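Local structure of kinectin 1 (Kinesin receptor) (Legionella pneumophila, 4MU6) at residues Leu13-Glu16 / His17-Phe21; Leu22-Glu25 / Glu26-Phe29; Pro261-Leu264 / Glu265-Lys269. The protein is a Legionella pneumophila effector of unknown molecular function, represented here by its largely helical N-terminal coiled-coil domain. All coordinates share one frame; numbering follows the deposited sequence.

Contact 1 (Leu13-Glu16 / His17-Phe21); sequences LVTE and HIKQF
His17 reaches back along its own helix to Leu13, one turn earlier. Its CB lies near the carbonyl oxygen of Val14. CG is turned beside the backbone N (chi1 -74°), which carries the ring back over the preceding turn. CD2 then comes 3.1 Å from Leu13 O, which sits at the ring edge, in its plane. Leu13 CD1 lies alongside the CD2-NE2 bond, 3.5 Å from His17 NE2. The two side chains run side by side and point the same way. At the tip, water 1 joins His17 NE2 to Glu16 OE2, at 2.7 Å from each of these atoms. The Glu16 carboxylate is turned 68° from the ring plane. The other ring nitrogen, ND1, is hydrogen-bonded to Ser48 OG. Partners at both nitrogens would restrain the ring's rotation.

The backbone here is regular alpha-helix: His17 N bonds to Leu13 O at 3.1 Å and Ile18 N to Val14 O at 2.8 Å. Val14 CG1 meets Ile18 CD1 at 3.8 Å. Helix 10-22 packs against two long helices: His17 and Leu13 pack on Val49 of helix 43-105, while Val14 and Ile18 pack on helix 227-273.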
loop_
_atom_site.group_PDB
_atom_site.type_symbol
_atom_site.label_atom_id
_atom_site.label_comp_id
_atom_site.label_asym_id
_atom_site.label_seq_id
_atom_site.Cartn_x
_atom_site.Cartn_y
_atom_site.Cartn_z
ATOM N N LEU A 13 3.517 17.886 -30.377
ATOM C CA LEU A 13 3.580 16.438 -30.581
ATOM C C LEU A 13 2.985 16.048 -31.932
ATOM O O LEU A 13 3.594 15.299 -32.701
ATOM C CB LEU A 13 2.867 15.684 -29.456
ATOM C CG LEU A 13 2.838 14.154 -29.595
ATOM C CD1 LEU A 13 4.238 13.604 -29.622
ATOM C CD2 LEU A 13 2.064 13.524 -28.458
ATOM N N VAL A 14 1.792 16.558 -32.217
ATOM C CA VAL A 14 1.127 16.254 -33.480
ATOM C C VAL A 14 1.983 16.722 -34.656
ATOM O O VAL A 14 2.128 16.010 -35.655
ATOM C CB VAL A 14 -0.281 16.878 -33.530
ATOM C CG1 VAL A 14 -0.979 16.555 -34.842
ATOM C CG2 VAL A 14 -1.113 16.368 -32.341
ATOM N N THR A 15 2.587 17.895 -34.507
ATOM C CA THR A 15 3.422 18.465 -35.557
ATOM C C THR A 15 4.611 17.565 -35.853
ATOM O O THR A 15 4.939 17.312 -37.017
ATOM C CB THR A 15 3.942 19.860 -35.166
ATOM O OG1 THR A 15 2.837 20.757 -35.027
ATOM C CG2 THR A 15 4.875 20.396 -36.234
ATOM N N GLU A 16 5.250 17.087 -34.791
ATOM C CA GLU A 16 6.398 16.209 -34.934
ATOM C C GLU A 16 5.987 14.966 -35.703
ATOM O O GLU A 16 6.700 14.513 -36.595
ATOM C CB GLU A 16 6.958 15.830 -33.570
ATOM C CG GLU A 16 8.248 15.019 -33.631
ATOM C CD GLU A 16 8.605 14.369 -32.292
ATOM O OE1 GLU A 16 9.783 14.457 -31.880
ATOM O OE2 GLU A 16 7.713 13.763 -31.653
ATOM N N HIS A 17 4.815 14.434 -35.379
ATOM C CA HIS A 17 4.325 13.243 -36.066
ATOM C C HIS A 17 3.859 13.509 -37.505
ATOM O O HIS A 17 3.953 12.636 -38.367
ATOM C CB HIS A 17 3.238 12.559 -35.248
ATOM C CG HIS A 17 3.764 11.837 -34.048
ATOM N ND1 HIS A 17 3.835 10.463 -33.981
ATOM C CD2 HIS A 17 4.265 12.298 -32.878
ATOM C CE1 HIS A 17 4.346 10.108 -32.816
ATOM N NE2 HIS A 17 4.614 11.203 -32.127
ATOM N N ILE A 18 3.343 14.704 -37.759
ATOM C CA ILE A 18 3.016 15.088 -39.130
ATOM C C ILE A 18 4.285 15.220 -39.956
ATOM O O ILE A 18 4.356 14.717 -41.073
ATOM C CB ILE A 18 2.264 16.414 -39.179
ATOM C CG1 ILE A 18 0.857 16.222 -38.634
ATOM C CG2 ILE A 18 2.213 16.968 -40.622
ATOM C CD1 ILE A 18 0.184 17.520 -38.316
ATOM N N LYS A 19 5.284 15.902 -39.402
ATOM C CA LYS A 19 6.548 16.080 -40.103
ATOM C C LYS A 19 7.195 14.735 -40.441
ATOM O O LYS A 19 7.706 14.543 -41.550
ATOM C CB LYS A 19 7.500 16.952 -39.281
ATOM C CG LYS A 19 7.152 18.440 -39.275
ATOM C CD LYS A 19 8.191 19.220 -38.498
ATOM C CE LYS A 19 7.959 20.709 -38.597
ATOM N NZ LYS A 19 9.253 21.451 -38.507
ATOM N N GLN A 20 7.156 13.801 -39.490
ATOM C CA GLN A 20 7.744 12.483 -39.704
ATOM C C GLN A 20 7.046 11.759 -40.855
ATOM O O GLN A 20 7.688 11.113 -41.687
ATOM C CB GLN A 20 7.696 11.653 -38.416
ATOM C CG GLN A 20 8.187 10.232 -38.589
ATOM C CD GLN A 20 9.596 10.177 -39.134
ATOM O OE1 GLN A 20 10.428 11.036 -38.830
ATOM N NE2 GLN A 20 9.873 9.172 -39.957
ATOM N N PHE A 21 5.725 11.894 -40.905
ATOM C CA PHE A 21 4.928 11.305 -41.970
ATOM C C PHE A 21 5.278 11.936 -43.319
ATOM O O PHE A 21 5.462 11.233 -44.311
ATOM C CB PHE A 21 3.454 11.516 -41.642
ATOM C CG PHE A 21 2.500 10.979 -42.681
ATOM C CD1 PHE A 21 2.081 11.777 -43.740
ATOM C CD2 PHE A 21 1.989 9.701 -42.572
ATOM C CE1 PHE A 21 1.185 11.299 -44.679
ATOM C CE2 PHE A 21 1.094 9.216 -43.509
ATOM C CZ PHE A 21 0.699 10.012 -44.564
HETATM O O HOH W 1 6.695 11.554 -30.501
#

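Contact 2 (Leu22-Glu25 / Glu26-Phe29); sequences LADE and ELSF
Leu27 folds back over Asp24 and overlaps the root of its side chain. Leu27 CG lies 3.9 Å from Asp24 CB and 3.6 Å from Asp24 O. The two methyl groups of Leu27 then part. CD2 goes to the carboxylate and lies 3.9 Å from Asp24 CG. CD1 goes the other way and meets Leu22 CD2 at 3.9 Å, the two leucine side chains crossing at about a right angle. Leu22 is buried and packs on Phe263 and Tyr270 of helix 227-273; Leu27 shares Tyr270 with it, and the hydroxyl of Tyr270 is hydrogen-bonded to Asp24 O.

The polar side of the turn belongs to Asp24. Its CG stands anti to its own backbone N (chi1 -164°), which sends the carboxylate forward along the chain. OD1 accepts a bond from Glu26 N at 2.9 Å. This side-chain oxygen to the backbone N two residues on is the bond of an Asx turn. The N-H meets OD1 on the anti side, 19° out of the carboxylate plane, and the bond is bent.

The turn belongs to the connection between helix 10-22 and helix 29-38. Ser28 is the N-cap of the second helix, and its OG is bonded to Gly31 N. Further along the loop, water 2 donates to Leu27 O at 2.7 Å and makes a weak bond to Glu25 O. That carbonyl oxygen also accepts from Thr277 OG1.

Glu26 brings a second carboxylate close to Asp24. Its OE1 lies 3.5 Å from Asp24 OD1, with the planes 79° apart. Two like charges at this distance would probably disfavour full ionisation of both groups. The Glu26 N-H may partly offset this by polarising OD1.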
loop_
_atom_site.group_PDB
_atom_site.type_symbol
_atom_site.label_atom_id
_atom_site.label_comp_id
_atom_site.label_asym_id
_atom_site.label_seq_id
_atom_site.Cartn_x
_atom_site.Cartn_y
_atom_site.Cartn_z
ATOM N N LEU A 22 5.374 13.265 -43.349
ATOM C CA LEU A 22 5.680 13.975 -44.586
ATOM C C LEU A 22 7.158 13.864 -44.987
ATOM O O LEU A 22 7.557 14.373 -46.030
ATOM C CB LEU A 22 5.219 15.439 -44.509
ATOM C CG LEU A 22 3.693 15.616 -44.484
ATOM C CD1 LEU A 22 3.261 17.048 -44.157
ATOM C CD2 LEU A 22 3.071 15.155 -45.799
ATOM N N ALA A 23 7.965 13.194 -44.166
ATOM C CA ALA A 23 9.346 12.901 -44.542
ATOM C C ALA A 23 9.355 11.876 -45.664
ATOM O O ALA A 23 10.346 11.712 -46.361
ATOM C CB ALA A 23 10.134 12.387 -43.357
ATOM N N ASP A 24 8.233 11.180 -45.819
ATOM C CA ASP A 24 8.025 10.227 -46.906
ATOM C C ASP A 24 8.030 10.940 -48.271
ATOM O O ASP A 24 7.138 11.719 -48.592
ATOM C CB ASP A 24 6.699 9.495 -46.683
ATOM C CG ASP A 24 6.566 8.243 -47.520
ATOM O OD1 ASP A 24 7.073 8.209 -48.664
ATOM O OD2 ASP A 24 5.939 7.284 -47.025
ATOM N N GLU A 25 9.039 10.659 -49.079
ATOM C CA GLU A 25 9.181 11.335 -50.355
ATOM C C GLU A 25 8.444 10.593 -51.472
ATOM O O GLU A 25 8.557 10.938 -52.648
ATOM C CB GLU A 25 10.666 11.516 -50.675
ATOM C CG GLU A 25 11.421 12.182 -49.524
ATOM C CD GLU A 25 12.798 12.680 -49.921
ATOM O OE1 GLU A 25 13.025 12.916 -51.127
ATOM O OE2 GLU A 25 13.654 12.841 -49.024
ATOM N N GLU A 26 7.654 9.596 -51.088
ATOM C CA GLU A 26 7.037 8.691 -52.051
ATOM C C GLU A 26 5.509 8.732 -52.002
ATOM O O GLU A 26 4.840 7.888 -52.601
ATOM C CB GLU A 26 7.520 7.259 -51.796
ATOM C CG GLU A 26 9.023 7.140 -51.594
ATOM C CD GLU A 26 9.423 5.967 -50.701
ATOM O OE1 GLU A 26 8.535 5.373 -50.037
ATOM O OE2 GLU A 26 10.637 5.653 -50.658
ATOM N N LEU A 27 4.957 9.702 -51.283
ATOM C CA LEU A 27 3.505 9.841 -51.196
ATOM C C LEU A 27 2.920 10.101 -52.590
ATOM O O LEU A 27 3.592 10.662 -53.455
ATOM C CB LEU A 27 3.144 10.952 -50.215
ATOM C CG LEU A 27 3.667 10.691 -48.798
ATOM C CD1 LEU A 27 3.561 11.951 -47.912
ATOM C CD2 LEU A 27 2.915 9.513 -48.164
ATOM N N SER A 28 1.687 9.660 -52.819
ATOM C CA SER A 28 1.103 9.702 -54.161
ATOM C C SER A 28 0.013 10.769 -54.286
ATOM O O SER A 28 -0.599 11.159 -53.289
ATOM C CB SER A 28 0.504 8.341 -54.510
ATOM O OG SER A 28 -0.610 8.071 -53.677
ATOM N N PHE A 29 -0.244 11.222 -55.511
ATOM C CA PHE A 29 -1.325 12.169 -55.739
ATOM C C PHE A 29 -2.674 11.723 -55.149
ATOM O O PHE A 29 -3.296 12.461 -54.374
ATOM C CB PHE A 29 -1.522 12.495 -57.226
ATOM C CG PHE A 29 -2.754 13.304 -57.471
ATOM C CD1 PHE A 29 -2.753 14.659 -57.203
ATOM C CD2 PHE A 29 -3.937 12.696 -57.867
ATOM C CE1 PHE A 29 -3.899 15.406 -57.352
ATOM C CE2 PHE A 29 -5.095 13.440 -58.021
ATOM C CZ PHE A 29 -5.076 14.798 -57.768
HETATM O O HOH W 2 5.750 12.293 -53.200
#

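Contact 3 (Pro261-Leu264 / Glu265-Lys269); sequences PLFL and EELQK
Leu264 O receives two backbone N-H groups. Gln268 N bonds to it at 3.2 Å, and Leu267 N makes a weak bond of 3.3 Å. The first is the alpha-helical bond; the second comes from one residue earlier. Leu267 N is itself shared, because its main bond is to Phe263 O at 2.8 Å. That bond is short but bent, with an N-H...O angle of 132°.

Phe263 and Leu267 also meet through their side chains, one turn apart on the buried side. Leu267 CB lies over one face of the phenyl ring. Beyond it, Leu267 CD2 comes 4.1 Å from Phe263 CE2. The Phe263 ring swings away from its own backbone N (chi1 174°) and leans along the helix toward Leu267. The pair faces helix 29-38, where both side chains touch Leu32 and Leu267 also touches Ile36.

All of this lies on helix 227-273, near its C-terminal end. The helix is kinked at Pro261, whose ring nitrogen has no hydrogen to give to the preceding turn. Past the kink, Glu265 N bonds to Pro261 O and Glu266 N to Leu262 O. Leu264 touches Ile293 of helix 280-294 and Ile36 of helix 29-38.

Glu266 lies on the side toward helix 10-22. Its CG passes 3.6 Å from Leu262 O, and the chain then bends at chi2 to bring the carboxylate toward Lys269. Lys269 NZ forms a salt bridge to Glu266 OE2 at 2.9 Å, on the syn side, and a weak bond to Glu266 OE1. This holds the carboxylate along the helix, while the aliphatic part of Glu266 packs against Ile18. Gln268 OE1 accepts a bond from Lys287 NZ.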
loop_
_atom_site.group_PDB
_atom_site.type_symbol
_atom_site.label_atom_id
_atom_site.label_comp_id
_atom_site.label_asym_id
_atom_site.label_seq_id
_atom_site.Cartn_x
_atom_site.Cartn_y
_atom_site.Cartn_z
ATOM N N PRO A 261 -6.130 20.324 -39.469
ATOM C CA PRO A 261 -5.652 21.648 -39.905
ATOM C C PRO A 261 -4.122 21.742 -39.912
ATOM O O PRO A 261 -3.555 22.412 -40.776
ATOM C CB PRO A 261 -6.242 22.612 -38.872
ATOM C CG PRO A 261 -7.390 21.858 -38.225
ATOM C CD PRO A 261 -7.018 20.404 -38.290
ATOM N N LEU A 262 -3.466 21.063 -38.978
ATOM C CA LEU A 262 -2.009 21.096 -38.921
ATOM C C LEU A 262 -1.418 20.387 -40.130
ATOM O O LEU A 262 -0.429 20.836 -40.717
ATOM C CB LEU A 262 -1.496 20.436 -37.630
ATOM C CG LEU A 262 -1.497 21.260 -36.339
ATOM C CD1 LEU A 262 -0.806 20.487 -35.205
ATOM C CD2 LEU A 262 -0.811 22.601 -36.560
ATOM N N PHE A 263 -2.033 19.275 -40.506
ATOM C CA PHE A 263 -1.555 18.500 -41.638
ATOM C C PHE A 263 -1.632 19.311 -42.934
ATOM O O PHE A 263 -0.735 19.253 -43.780
ATOM C CB PHE A 263 -2.375 17.225 -41.785
ATOM C CG PHE A 263 -2.044 16.431 -43.021
ATOM C CD1 PHE A 263 -0.940 15.591 -43.046
ATOM C CD2 PHE A 263 -2.846 16.513 -44.151
ATOM C CE1 PHE A 263 -0.633 14.845 -44.183
ATOM C CE2 PHE A 263 -2.546 15.774 -45.284
ATOM C CZ PHE A 263 -1.443 14.938 -45.302
ATOM N N LEU A 264 -2.725 20.048 -43.084
ATOM C CA LEU A 264 -2.930 20.879 -44.261
ATOM C C LEU A 264 -1.820 21.935 -44.366
ATOM O O LEU A 264 -1.239 22.127 -45.434
ATOM C CB LEU A 264 -4.325 21.506 -44.224
ATOM C CG LEU A 264 -5.074 21.486 -45.560
ATOM C CD1 LEU A 264 -5.310 20.054 -46.043
ATOM C CD2 LEU A 264 -6.390 22.266 -45.470
ATOM N N GLU A 265 -1.509 22.586 -43.248
ATOM C CA GLU A 265 -0.405 23.554 -43.175
ATOM C C GLU A 265 0.934 22.940 -43.570
ATOM O O GLU A 265 1.703 23.514 -44.352
ATOM C CB GLU A 265 -0.274 24.119 -41.750
ATOM C CG GLU A 265 -1.375 25.072 -41.324
ATOM C CD GLU A 265 -1.237 26.452 -41.950
ATOM O OE1 GLU A 265 -0.127 26.781 -42.423
ATOM O OE2 GLU A 265 -2.239 27.207 -41.973
ATOM N N GLU A 266 1.228 21.772 -43.012
ATOM C CA GLU A 266 2.521 21.160 -43.262
ATOM C C GLU A 266 2.609 20.602 -44.668
ATOM O O GLU A 266 3.690 20.474 -45.212
ATOM C CB GLU A 266 2.816 20.065 -42.239
ATOM C CG GLU A 266 3.193 20.605 -40.876
ATOM C CD GLU A 266 4.463 21.429 -40.919
ATOM O OE1 GLU A 266 5.354 21.092 -41.728
ATOM O OE2 GLU A 266 4.565 22.415 -40.155
ATOM N N LEU A 267 1.463 20.262 -45.242
ATOM C CA LEU A 267 1.438 19.619 -46.540
ATOM C C LEU A 267 1.789 20.662 -47.581
ATOM O O LEU A 267 2.498 20.375 -48.554
ATOM C CB LEU A 267 0.053 19.059 -46.826
ATOM C CG LEU A 267 -0.131 18.506 -48.237
ATOM C CD1 LEU A 267 0.801 17.311 -48.442
ATOM C CD2 LEU A 267 -1.579 18.114 -48.475
ATOM N N GLN A 268 1.285 21.873 -47.354
ATOM C CA GLN A 268 1.578 23.013 -48.206
ATOM C C GLN A 268 3.096 23.197 -48.260
ATOM O O GLN A 268 3.676 23.310 -49.348
ATOM C CB GLN A 268 0.863 24.266 -47.685
ATOM C CG GLN A 268 0.931 25.479 -48.601
ATOM C CD GLN A 268 -0.010 25.388 -49.804
ATOM O OE1 GLN A 268 0.288 24.713 -50.792
ATOM N NE2 GLN A 268 -1.146 26.083 -49.725
ATOM N N LYS A 269 3.742 23.172 -47.092
ATOM C CA LYS A 269 5.201 23.299 -47.021
ATOM C C LYS A 269 5.894 22.192 -47.794
ATOM O O LYS A 269 6.789 22.450 -48.589
ATOM C CB LYS A 269 5.686 23.316 -45.571
ATOM C CG LYS A 269 5.208 24.524 -44.785
ATOM C CD LYS A 269 5.229 24.287 -43.286
ATOM C CE LYS A 269 6.641 24.303 -42.714
ATOM N NZ LYS A 269 6.673 24.002 -41.238
#

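How the contacts relate
The three contacts cluster at one end of the elongated chain, about 40 to 51 Å from its centre. Contact 1 leads along helix 10-22 directly into contact 2. They touch where Phe21 CE1 meets Leu27 CD1 at 4.1 Å. Contact 3 comes much later in the sequence, yet its centre is only about 10 Å from that of contact 1 and about 13 Å from that of contact 2. Ile18 CD1 packs on Leu262 CB at 3.4 Å. About one turn further on, Leu22 CD1 lies 3.6 Å from Glu266 CB. Contacts 1 and 2 thus both pack on residues 262-267 of contact 3.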